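Local coordinates for variant surface glycoprotein MITat 1.13 (Trypanosoma brucei, PDB 6Z8H), which probably forms, with many identical copies, the dense surface coat of the parasite, whose antigenic variation lets it evade the host immune response, at residues 181-189 and 261-272; 191-202 and 221-232. All coordinates share one frame; numbering follows the deposited sequence.

Interaction 1: 181-189 and 261-272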
loop_
_atom_site.group_PDB
_atom_site.type_symbol
_atom_site.label_atom_id
_atom_site.label_comp_id
_atom_site.label_asym_id
_atom_site.label_seq_id
_atom_site.Cartn_x
_atom_site.Cartn_y
_atom_site.Cartn_z
ATOM N N HIS A 181 -14.918 10.893 -13.628
ATOM C CA HIS A 181 -15.421 9.850 -14.510
ATOM C C HIS A 181 -15.639 8.527 -13.792
ATOM O O HIS A 181 -16.137 7.580 -14.404
ATOM C CB HIS A 181 -14.453 9.641 -15.680
ATOM C CG HIS A 181 -14.167 10.891 -16.458
ATOM N ND1 HIS A 181 -15.143 11.585 -17.142
ATOM C CD2 HIS A 181 -13.014 11.572 -16.657
ATOM C CE1 HIS A 181 -14.602 12.636 -17.733
ATOM N NE2 HIS A 181 -13.312 12.654 -17.452
ATOM N N GLU A 182 -15.288 8.434 -12.511
ATOM C CA GLU A 182 -15.258 7.138 -11.848
ATOM C C GLU A 182 -16.653 6.586 -11.578
ATOM O O GLU A 182 -16.830 5.365 -11.534
ATOM C CB GLU A 182 -14.500 7.259 -10.520
ATOM C CG GLU A 182 -12.977 7.317 -10.653
ATOM C CD GLU A 182 -12.392 5.966 -11.005
ATOM O OE1 GLU A 182 -12.330 5.086 -10.121
ATOM O OE2 GLU A 182 -12.062 5.752 -12.199
ATOM N N GLU A 183 -17.661 7.449 -11.418
ATOM C CA GLU A 183 -18.987 6.932 -11.092
ATOM C C GLU A 183 -19.557 6.073 -12.216
ATOM O O GLU A 183 -20.412 5.217 -11.961
ATOM C CB GLU A 183 -19.966 8.061 -10.756
ATOM C CG GLU A 183 -20.124 8.307 -9.255
ATOM C CD GLU A 183 -20.170 7.016 -8.436
ATOM O OE1 GLU A 183 -21.153 6.253 -8.574
ATOM O OE2 GLU A 183 -19.188 6.743 -7.703
ATOM N N ASN A 184 -19.124 6.289 -13.459
ATOM C CA ASN A 184 -19.642 5.533 -14.595
ATOM C C ASN A 184 -18.589 4.665 -15.276
ATOM O O ASN A 184 -18.850 4.117 -16.355
ATOM C CB ASN A 184 -20.306 6.468 -15.608
ATOM C CG ASN A 184 -21.748 6.774 -15.249
ATOM O OD1 ASN A 184 -22.417 5.967 -14.600
ATOM N ND2 ASN A 184 -22.230 7.933 -15.667
ATOM N N GLU A 185 -17.435 4.492 -14.664
ATOM C CA GLU A 185 -16.407 3.652 -15.249
ATOM C C GLU A 185 -16.835 2.189 -15.160
ATOM O O GLU A 185 -17.318 1.743 -14.114
ATOM C CB GLU A 185 -15.092 3.882 -14.494
ATOM C CG GLU A 185 -13.906 3.115 -15.078
ATOM C CD GLU A 185 -13.530 3.584 -16.479
ATOM O OE1 GLU A 185 -13.773 4.766 -16.790
ATOM O OE2 GLU A 185 -12.977 2.770 -17.250
ATOM N N PRO A 186 -16.731 1.426 -16.239
ATOM C CA PRO A 186 -17.125 0.017 -16.183
ATOM C C PRO A 186 -16.094 -0.824 -15.446
ATOM O O PRO A 186 -14.927 -0.453 -15.297
ATOM C CB PRO A 186 -17.210 -0.394 -17.658
ATOM C CG PRO A 186 -16.258 0.568 -18.354
ATOM C CD PRO A 186 -16.368 1.862 -17.597
ATOM N N GLU A 187 -16.547 -2.008 -15.038
ATOM C CA GLU A 187 -15.667 -2.965 -14.400
ATOM C C GLU A 187 -14.534 -3.354 -15.350
ATOM O O GLU A 187 -14.725 -3.426 -16.574
ATOM C CB GLU A 187 -16.438 -4.239 -14.047
ATOM C CG GLU A 187 -17.060 -4.218 -12.671
ATOM C CD GLU A 187 -18.336 -5.025 -12.589
ATOM O OE1 GLU A 187 -19.419 -4.409 -12.501
ATOM O OE2 GLU A 187 -18.249 -6.271 -12.616
ATOM N N PRO A 188 -13.349 -3.642 -14.809
ATOM C CA PRO A 188 -12.275 -4.202 -15.638
ATOM C C PRO A 188 -12.712 -5.532 -16.236
ATOM O O PRO A 188 -13.433 -6.308 -15.600
ATOM C CB PRO A 188 -11.117 -4.388 -14.646
ATOM C CG PRO A 188 -11.433 -3.453 -13.507
ATOM C CD PRO A 188 -12.934 -3.498 -13.405
ATOM N N ALA A 189 -12.288 -5.773 -17.480
ATOM C CA ALA A 189 -12.728 -6.936 -18.244
ATOM C C ALA A 189 -12.034 -8.203 -17.762
ATOM O O ALA A 189 -10.873 -8.186 -17.354
ATOM C CB ALA A 189 -12.467 -6.735 -19.742
ATOM N N ALA A 261 -11.168 -8.773 -10.320
ATOM C CA ALA A 261 -11.273 -7.432 -10.882
ATOM C C ALA A 261 -12.520 -6.725 -10.375
ATOM O O ALA A 261 -12.500 -5.512 -10.156
ATOM C CB ALA A 261 -11.281 -7.488 -12.402
ATOM N N THR A 262 -13.605 -7.468 -10.153
ATOM C CA THR A 262 -14.813 -6.878 -9.593
ATOM C C THR A 262 -14.554 -6.360 -8.191
ATOM O O THR A 262 -14.991 -5.263 -7.851
ATOM C CB THR A 262 -15.927 -7.926 -9.566
ATOM O OG1 THR A 262 -16.110 -8.477 -10.872
ATOM C CG2 THR A 262 -17.227 -7.331 -9.045
ATOM N N VAL A 263 -13.848 -7.133 -7.362
ATOM C CA VAL A 263 -13.561 -6.725 -5.990
ATOM C C VAL A 263 -12.638 -5.515 -5.961
ATOM O O VAL A 263 -12.778 -4.643 -5.096
ATOM C CB VAL A 263 -12.977 -7.932 -5.236
ATOM C CG1 VAL A 263 -12.310 -7.545 -3.984
ATOM C CG2 VAL A 263 -14.071 -8.971 -4.967
ATOM N N ALA A 264 -11.682 -5.440 -6.890
ATOM C CA ALA A 264 -10.835 -4.258 -7.008
ATOM C C ALA A 264 -11.658 -3.024 -7.367
ATOM O O ALA A 264 -11.518 -1.963 -6.738
ATOM C CB ALA A 264 -9.740 -4.525 -8.040
ATOM N N HIS A 265 -12.535 -3.155 -8.368
ATOM C CA HIS A 265 -13.442 -2.074 -8.739
ATOM C C HIS A 265 -14.261 -1.624 -7.538
ATOM O O HIS A 265 -14.435 -0.425 -7.305
ATOM C CB HIS A 265 -14.367 -2.589 -9.839
ATOM C CG HIS A 265 -15.089 -1.536 -10.630
ATOM N ND1 HIS A 265 -14.440 -0.622 -11.426
ATOM C CD2 HIS A 265 -16.411 -1.351 -10.855
ATOM C CE1 HIS A 265 -15.328 0.105 -12.081
ATOM N NE2 HIS A 265 -16.532 -0.336 -11.773
ATOM N N GLU A 266 -14.826 -2.545 -6.786
ATOM C CA GLU A 266 -15.667 -2.237 -5.613
ATOM C C GLU A 266 -14.823 -1.525 -4.545
ATOM O O GLU A 266 -15.413 -0.716 -3.821
ATOM C CB GLU A 266 -16.319 -3.484 -5.044
ATOM C CG GLU A 266 -17.228 -3.210 -3.860
ATOM C CD GLU A 266 -18.197 -2.045 -4.032
ATOM O OE1 GLU A 266 -18.091 -1.040 -3.245
ATOM O OE2 GLU A 266 -19.050 -2.127 -4.969
ATOM N N ALA A 267 -13.524 -1.799 -4.444
ATOM C CA ALA A 267 -12.702 -1.154 -3.423
ATOM C C ALA A 267 -12.459 0.306 -3.765
ATOM O O ALA A 267 -12.422 1.161 -2.867
ATOM C CB ALA A 267 -11.368 -1.878 -3.284
ATOM N N LEU A 268 -12.347 0.628 -5.050
ATOM C CA LEU A 268 -12.301 2.029 -5.452
ATOM C C LEU A 268 -13.618 2.734 -5.138
ATOM O O LEU A 268 -13.620 3.847 -4.593
ATOM C CB LEU A 268 -11.976 2.125 -6.942
ATOM C CG LEU A 268 -10.615 1.540 -7.344
ATOM C CD1 LEU A 268 -10.393 1.717 -8.830
ATOM C CD2 LEU A 268 -9.491 2.206 -6.524
ATOM N N LYS A 269 -14.753 2.084 -5.403
ATOM C CA LYS A 269 -16.039 2.689 -5.067
ATOM C C LYS A 269 -16.151 2.926 -3.560
ATOM O O LYS A 269 -16.730 3.931 -3.122
ATOM C CB LYS A 269 -17.196 1.820 -5.544
ATOM C CG LYS A 269 -18.533 2.459 -5.303
ATOM C CD LYS A 269 -19.655 1.734 -6.011
ATOM C CE LYS A 269 -20.950 2.526 -5.939
ATOM N NZ LYS A 269 -22.112 1.767 -6.475
ATOM N N ALA A 270 -15.588 2.026 -2.744
ATOM C CA ALA A 270 -15.657 2.209 -1.293
ATOM C C ALA A 270 -15.003 3.509 -0.844
ATOM O O ALA A 270 -15.450 4.135 0.128
ATOM C CB ALA A 270 -14.997 1.030 -0.576
ATOM N N ILE A 271 -13.938 3.921 -1.530
ATOM C CA ILE A 271 -13.289 5.172 -1.184
ATOM C C ILE A 271 -14.227 6.326 -1.486
ATOM O O ILE A 271 -14.425 7.223 -0.661
ATOM C CB ILE A 271 -11.952 5.333 -1.927
ATOM C CG1 ILE A 271 -10.968 4.223 -1.568
ATOM C CG2 ILE A 271 -11.339 6.713 -1.610
ATOM C CD1 ILE A 271 -9.725 4.242 -2.429
ATOM N N ARG A 272 -14.845 6.306 -2.666
ATOM C CA ARG A 272 -15.761 7.375 -3.056
ATOM C C ARG A 272 -16.988 7.410 -2.153
ATOM O O ARG A 272 -17.436 8.485 -1.739
ATOM C CB ARG A 272 -16.166 7.189 -4.523
ATOM C CG ARG A 272 -14.984 7.085 -5.470
ATOM C CD ARG A 272 -15.408 7.318 -6.918
ATOM N NE ARG A 272 -16.437 6.372 -7.305
ATOM C CZ ARG A 272 -16.199 5.171 -7.820
ATOM N NH1 ARG A 272 -14.956 4.741 -8.012
ATOM N NH2 ARG A 272 -17.217 4.382 -8.127
#

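Interaction 2: 191-202 and 221-232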
loop_
_atom_site.group_PDB
_atom_site.type_symbol
_atom_site.label_atom_id
_atom_site.label_comp_id
_atom_site.label_asym_id
_atom_site.label_seq_id
_atom_site.Cartn_x
_atom_site.Cartn_y
_atom_site.Cartn_z
ATOM N N LEU A 191 -11.563 -10.875 -19.783
ATOM C CA LEU A 191 -10.771 -11.290 -20.945
ATOM C C LEU A 191 -10.814 -12.779 -21.324
ATOM O O LEU A 191 -11.150 -13.112 -22.461
ATOM C CB LEU A 191 -9.310 -10.839 -20.836
ATOM C CG LEU A 191 -9.138 -9.342 -20.516
ATOM C CD1 LEU A 191 -7.668 -9.068 -20.300
ATOM C CD2 LEU A 191 -9.677 -8.459 -21.625
ATOM N N ILE A 192 -10.447 -13.682 -20.423
ATOM C CA ILE A 192 -10.407 -15.117 -20.706
ATOM C C ILE A 192 -11.371 -15.812 -19.755
ATOM O O ILE A 192 -11.248 -15.675 -18.521
ATOM C CB ILE A 192 -8.981 -15.687 -20.582
ATOM C CG1 ILE A 192 -8.062 -15.056 -21.633
ATOM C CG2 ILE A 192 -9.022 -17.196 -20.681
ATOM C CD1 ILE A 192 -6.593 -15.472 -21.514
ATOM N N THR A 193 -12.364 -16.494 -20.327
ATOM C CA THR A 193 -13.255 -17.377 -19.593
ATOM C C THR A 193 -13.227 -18.834 -20.062
ATOM O O THR A 193 -13.734 -19.704 -19.344
ATOM C CB THR A 193 -14.700 -16.872 -19.701
ATOM O OG1 THR A 193 -15.054 -16.686 -21.077
ATOM C CG2 THR A 193 -14.841 -15.560 -19.027
ATOM N N HIS A 194 -12.663 -19.130 -21.235
ATOM C CA HIS A 194 -12.714 -20.465 -21.811
ATOM C C HIS A 194 -11.384 -20.777 -22.468
ATOM O O HIS A 194 -10.739 -19.903 -23.059
ATOM C CB HIS A 194 -13.836 -20.588 -22.848
ATOM C CG HIS A 194 -15.201 -20.479 -22.255
ATOM N ND1 HIS A 194 -15.807 -19.267 -22.016
ATOM C CD2 HIS A 194 -16.068 -21.425 -21.825
ATOM C CE1 HIS A 194 -16.995 -19.470 -21.476
ATOM N NE2 HIS A 194 -17.183 -20.771 -21.358
ATOM N N GLY A 195 -11.027 -22.052 -22.418
ATOM C CA GLY A 195 -9.929 -22.580 -23.194
ATOM C C GLY A 195 -10.533 -23.367 -24.343
ATOM O O GLY A 195 -11.601 -23.950 -24.199
ATOM N N HIS A 196 -9.850 -23.384 -25.492
ATOM C CA HIS A 196 -10.367 -23.973 -26.723
ATOM C C HIS A 196 -9.384 -25.001 -27.235
ATOM O O HIS A 196 -8.195 -24.709 -27.414
ATOM C CB HIS A 196 -10.567 -22.891 -27.782
ATOM C CG HIS A 196 -11.423 -21.766 -27.306
ATOM N ND1 HIS A 196 -12.701 -21.960 -26.830
ATOM C CD2 HIS A 196 -11.199 -20.432 -27.249
ATOM C CE1 HIS A 196 -13.217 -20.795 -26.468
ATOM N NE2 HIS A 196 -12.321 -19.850 -26.702
ATOM N N LEU A 197 -9.907 -26.171 -27.536
ATOM C CA LEU A 197 -9.132 -27.198 -28.201
ATOM C C LEU A 197 -9.294 -26.940 -29.694
ATOM O O LEU A 197 -10.405 -27.083 -30.228
ATOM C CB LEU A 197 -9.674 -28.563 -27.811
ATOM C CG LEU A 197 -9.182 -29.733 -28.657
ATOM C CD1 LEU A 197 -7.663 -29.817 -28.696
ATOM C CD2 LEU A 197 -9.786 -31.035 -28.133
ATOM N N ASP A 198 -8.244 -26.398 -30.321
ATOM C CA ASP A 198 -8.214 -26.159 -31.764
ATOM C C ASP A 198 -7.669 -27.398 -32.460
ATOM O O ASP A 198 -6.687 -28.002 -32.014
ATOM C CB ASP A 198 -7.333 -24.957 -32.117
ATOM C CG ASP A 198 -7.914 -23.637 -31.633
ATOM O OD1 ASP A 198 -9.163 -23.468 -31.651
ATOM O OD2 ASP A 198 -7.102 -22.771 -31.246
ATOM N N ALA A 199 -8.321 -27.795 -33.559
ATOM C CA ALA A 199 -7.935 -29.014 -34.254
ATOM C C ALA A 199 -7.898 -28.774 -35.750
ATOM O O ALA A 199 -8.708 -28.016 -36.291
ATOM C CB ALA A 199 -8.896 -30.151 -33.916
ATOM N N THR A 200 -6.899 -29.383 -36.387
ATOM C CA THR A 200 -6.771 -29.417 -37.848
ATOM C C THR A 200 -6.300 -30.805 -38.255
ATOM O O THR A 200 -5.308 -31.300 -37.707
ATOM C CB THR A 200 -5.722 -28.403 -38.340
ATOM O OG1 THR A 200 -5.959 -27.119 -37.722
ATOM C CG2 THR A 200 -5.726 -28.273 -39.851
ATOM N N CYS A 201 -6.996 -31.422 -39.218
ATOM C CA CYS A 201 -6.613 -32.723 -39.756
ATOM C C CYS A 201 -6.570 -32.678 -41.272
ATOM O O CYS A 201 -7.260 -31.910 -41.954
ATOM C CB CYS A 201 -7.507 -33.842 -39.218
ATOM S SG CYS A 201 -7.010 -35.559 -39.644
ATOM N N ALA A 202 -5.705 -33.485 -41.801
ATOM C CA ALA A 202 -5.610 -33.463 -43.248
ATOM C C ALA A 202 -5.044 -34.802 -43.631
ATOM O O ALA A 202 -3.911 -35.094 -43.255
ATOM C CB ALA A 202 -4.685 -32.344 -43.697
ATOM N N HIS A 221 -1.618 -34.796 -41.747
ATOM C CA HIS A 221 -1.199 -33.823 -40.740
ATOM C C HIS A 221 -2.313 -33.665 -39.715
ATOM O O HIS A 221 -3.452 -33.352 -40.068
ATOM C CB HIS A 221 -0.851 -32.460 -41.347
ATOM C CG HIS A 221 0.395 -32.467 -42.184
ATOM N ND1 HIS A 221 1.047 -31.312 -42.562
ATOM C CD2 HIS A 221 1.104 -33.489 -42.720
ATOM C CE1 HIS A 221 2.102 -31.622 -43.296
ATOM N NE2 HIS A 221 2.168 -32.936 -43.394
ATOM N N LEU A 222 -1.974 -33.845 -38.441
ATOM C CA LEU A 222 -2.919 -33.706 -37.338
ATOM C C LEU A 222 -2.348 -32.673 -36.388
ATOM O O LEU A 222 -1.245 -32.871 -35.879
ATOM C CB LEU A 222 -3.084 -35.024 -36.584
ATOM C CG LEU A 222 -3.991 -35.125 -35.354
ATOM C CD1 LEU A 222 -5.410 -34.745 -35.651
ATOM C CD2 LEU A 222 -3.927 -36.569 -34.831
ATOM N N THR A 223 -3.079 -31.584 -36.183
ATOM C CA THR A 223 -2.595 -30.452 -35.380
ATOM C C THR A 223 -3.606 -30.192 -34.270
ATOM O O THR A 223 -4.778 -30.050 -34.551
ATOM C CB THR A 223 -2.405 -29.148 -36.138
ATOM O OG1 THR A 223 -1.724 -29.399 -37.362
ATOM C CG2 THR A 223 -1.658 -28.115 -35.330
ATOM N N LEU A 224 -3.158 -30.216 -33.027
ATOM C CA LEU A 224 -3.976 -29.891 -31.864
ATOM C C LEU A 224 -3.324 -28.756 -31.084
ATOM O O LEU A 224 -2.135 -28.823 -30.780
ATOM C CB LEU A 224 -4.144 -31.120 -30.978
ATOM C CG LEU A 224 -4.654 -32.353 -31.739
ATOM C CD1 LEU A 224 -4.736 -33.553 -30.834
ATOM C CD2 LEU A 224 -6.013 -32.049 -32.312
ATOM N N GLY A 225 -4.097 -27.695 -30.830
ATOM C CA GLY A 225 -3.590 -26.524 -30.155
ATOM C C GLY A 225 -4.560 -26.064 -29.084
ATOM O O GLY A 225 -5.713 -26.508 -28.997
ATOM N N LEU A 226 -4.060 -25.149 -28.256
ATOM C CA LEU A 226 -4.834 -24.559 -27.170
ATOM C C LEU A 226 -4.833 -23.041 -27.291
ATOM O O LEU A 226 -3.772 -22.412 -27.364
ATOM C CB LEU A 226 -4.248 -24.972 -25.821
ATOM C CG LEU A 226 -4.838 -24.305 -24.572
ATOM C CD1 LEU A 226 -6.309 -24.575 -24.494
ATOM C CD2 LEU A 226 -4.120 -24.832 -23.337
ATOM N N THR A 227 -6.018 -22.473 -27.382
ATOM C CA THR A 227 -6.176 -21.022 -27.333
ATOM C C THR A 227 -7.201 -20.672 -26.264
ATOM O O THR A 227 -7.823 -21.542 -25.650
ATOM C CB THR A 227 -6.580 -20.421 -28.689
ATOM O OG1 THR A 227 -7.723 -21.136 -29.163
ATOM C CG2 THR A 227 -5.428 -20.470 -29.676
ATOM N N PHE A 228 -7.374 -19.376 -26.046
ATOM C CA PHE A 228 -8.234 -18.874 -24.984
ATOM C C PHE A 228 -9.037 -17.706 -25.534
ATOM O O PHE A 228 -8.562 -16.977 -26.412
ATOM C CB PHE A 228 -7.438 -18.386 -23.761
ATOM C CG PHE A 228 -6.694 -19.468 -23.040
ATOM C CD1 PHE A 228 -7.344 -20.308 -22.156
ATOM C CD2 PHE A 228 -5.337 -19.621 -23.226
ATOM C CE1 PHE A 228 -6.668 -21.316 -21.492
ATOM C CE2 PHE A 228 -4.639 -20.618 -22.544
ATOM C CZ PHE A 228 -5.311 -21.462 -21.674
ATOM N N SER A 229 -10.233 -17.495 -24.979
ATOM C CA SER A 229 -11.038 -16.328 -25.326
ATOM C C SER A 229 -12.076 -16.082 -24.236
ATOM O O SER A 229 -12.125 -16.776 -23.213
ATOM C CB SER A 229 -11.693 -16.488 -26.712
ATOM O OG SER A 229 -12.944 -17.181 -26.660
ATOM N N GLY A 230 -12.904 -15.073 -24.471
ATOM C CA GLY A 230 -13.968 -14.658 -23.585
ATOM C C GLY A 230 -15.315 -15.292 -23.858
ATOM O O GLY A 230 -16.306 -14.892 -23.238
ATOM N N SER A 231 -15.387 -16.288 -24.734
ATOM C CA SER A 231 -16.662 -16.917 -25.034
ATOM C C SER A 231 -16.456 -18.400 -25.305
ATOM O O SER A 231 -15.426 -18.810 -25.848
ATOM C CB SER A 231 -17.300 -16.306 -26.287
ATOM O OG SER A 231 -17.309 -14.905 -26.237
ATOM N N SER A 232 -17.465 -19.198 -24.963
ATOM C CA SER A 232 -17.441 -20.607 -25.336
ATOM C C SER A 232 -17.532 -20.761 -26.854
ATOM O O SER A 232 -18.218 -19.999 -27.537
ATOM C CB SER A 232 -18.596 -21.346 -24.657
ATOM O OG SER A 232 -18.526 -22.731 -24.881
HETATM O O HOH W 1 -5.341 -27.135 -34.912
HETATM O O HOH W 2 -2.986 -30.312 -39.534
#

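Interaction 1: 181-189 and 261-272
R272 and E183 form a salt bridge between the loop 181-189 and the segment 261-272 of helix 260-273. The guanidinium grips one carboxylate oxygen side-on: NE lies 2.8 Å from E183 OE2 and NH2 lies 3.1 Å from the same atom, the NE bond being the straighter at 153°. OE2 sits in the guanidinium plane, although the carboxylate itself is turned well out of it. NH1 makes a longer salt bridge, 3.4 Å to E182 OE1, with the two flat groups nearly perpendicular, and the backbone O of E182 lies over one guanidinium face. E182 OE1 and R272 NH1 both hydrogen-bond Y48 OH, and E182 OE2 pairs with R44, so the network joins this irregular connection between two strands to helices 34-75 and 260-273 in the elongated, helical body of this A-type VSG.

A CH-pi contact follows farther along. With CG anti to the backbone N (chi1 -163°), the H265 imidazole projects toward the loop, and E187 CA stands over one face, 3.8 Å from the centroid and 7° off the normal. E185 O meets the ring edge in plane, 3.2 Å from NE2, while ND1 is engaged by R44.

Apolar contact closes the N-terminal end of the helix segment, where P188 CB rests 3.8 Å from A261 CB and both side chains touch Y123 of helix 78-129.

Interaction 2: 191-202 and 221-232
Strands 194-202 and 221-229 run antiparallel, their axes 4.5 Å apart at closest approach, in unbroken register from H194-S229 to A202-H221; at the start T193 N and H194 N both donate to S229 O (2.9 and 3.1 Å), a classic beta bulge. H196, D198, T227 and S229 share one face. There H196 NE2 and S229 OG are hydrogen-bonded at 2.7 Å, with S231 O also at the ring edge, and ND1 is held by S251. S229 OG also accepts from S231 N, an ST turn. S232 CB makes a CH-pi contact over one face of the H194 ring. T227 OG1, set between its backbone N and carbonyl carbon (chi1 52°), donates to D198 OD2, 2.7 Å away, on the syn side but tilted from the carboxylate plane.

These are adjacent inner strands of the five-stranded antiparallel sheet, between strands 135-139 and 247-253. Two waters bridge T200 and T223, one joining T200 OG1 to T223 O, the other T223 OG1 to T200 O, the last bond weak. The face bearing L197, A199, L222, L224 and L226 is apolar: A199 CB meets L224 CD2 at 3.8 Å, and L224 packs on L224 of the second subunit. I192 CG2 lies 3.7 Å from F228 CB, just before the bulge.

In the fold
A single residue separates the loop 181-189 of interaction 1 from the segment 191-202 of interaction 2, yet the centres of the two contacts lie about 32 Å apart along the elongated molecule. The chain thus leaves the side of helix 260-273, enters the sheet, and returns through strand 247-253 to that same helix. Helix 78-129 is common ground: Y123 touches P188 and A261 in interaction 1 and L191 in interaction 2. Carbohydrate lies near this junction, with a NAG touching V263 and a NAG about 10 Å from the L191 side chain; these glycans are attached to the protein and mark no binding pocket. Subunit contacts differ too, since the second chain packs against interaction 2 but does not touch interaction 1.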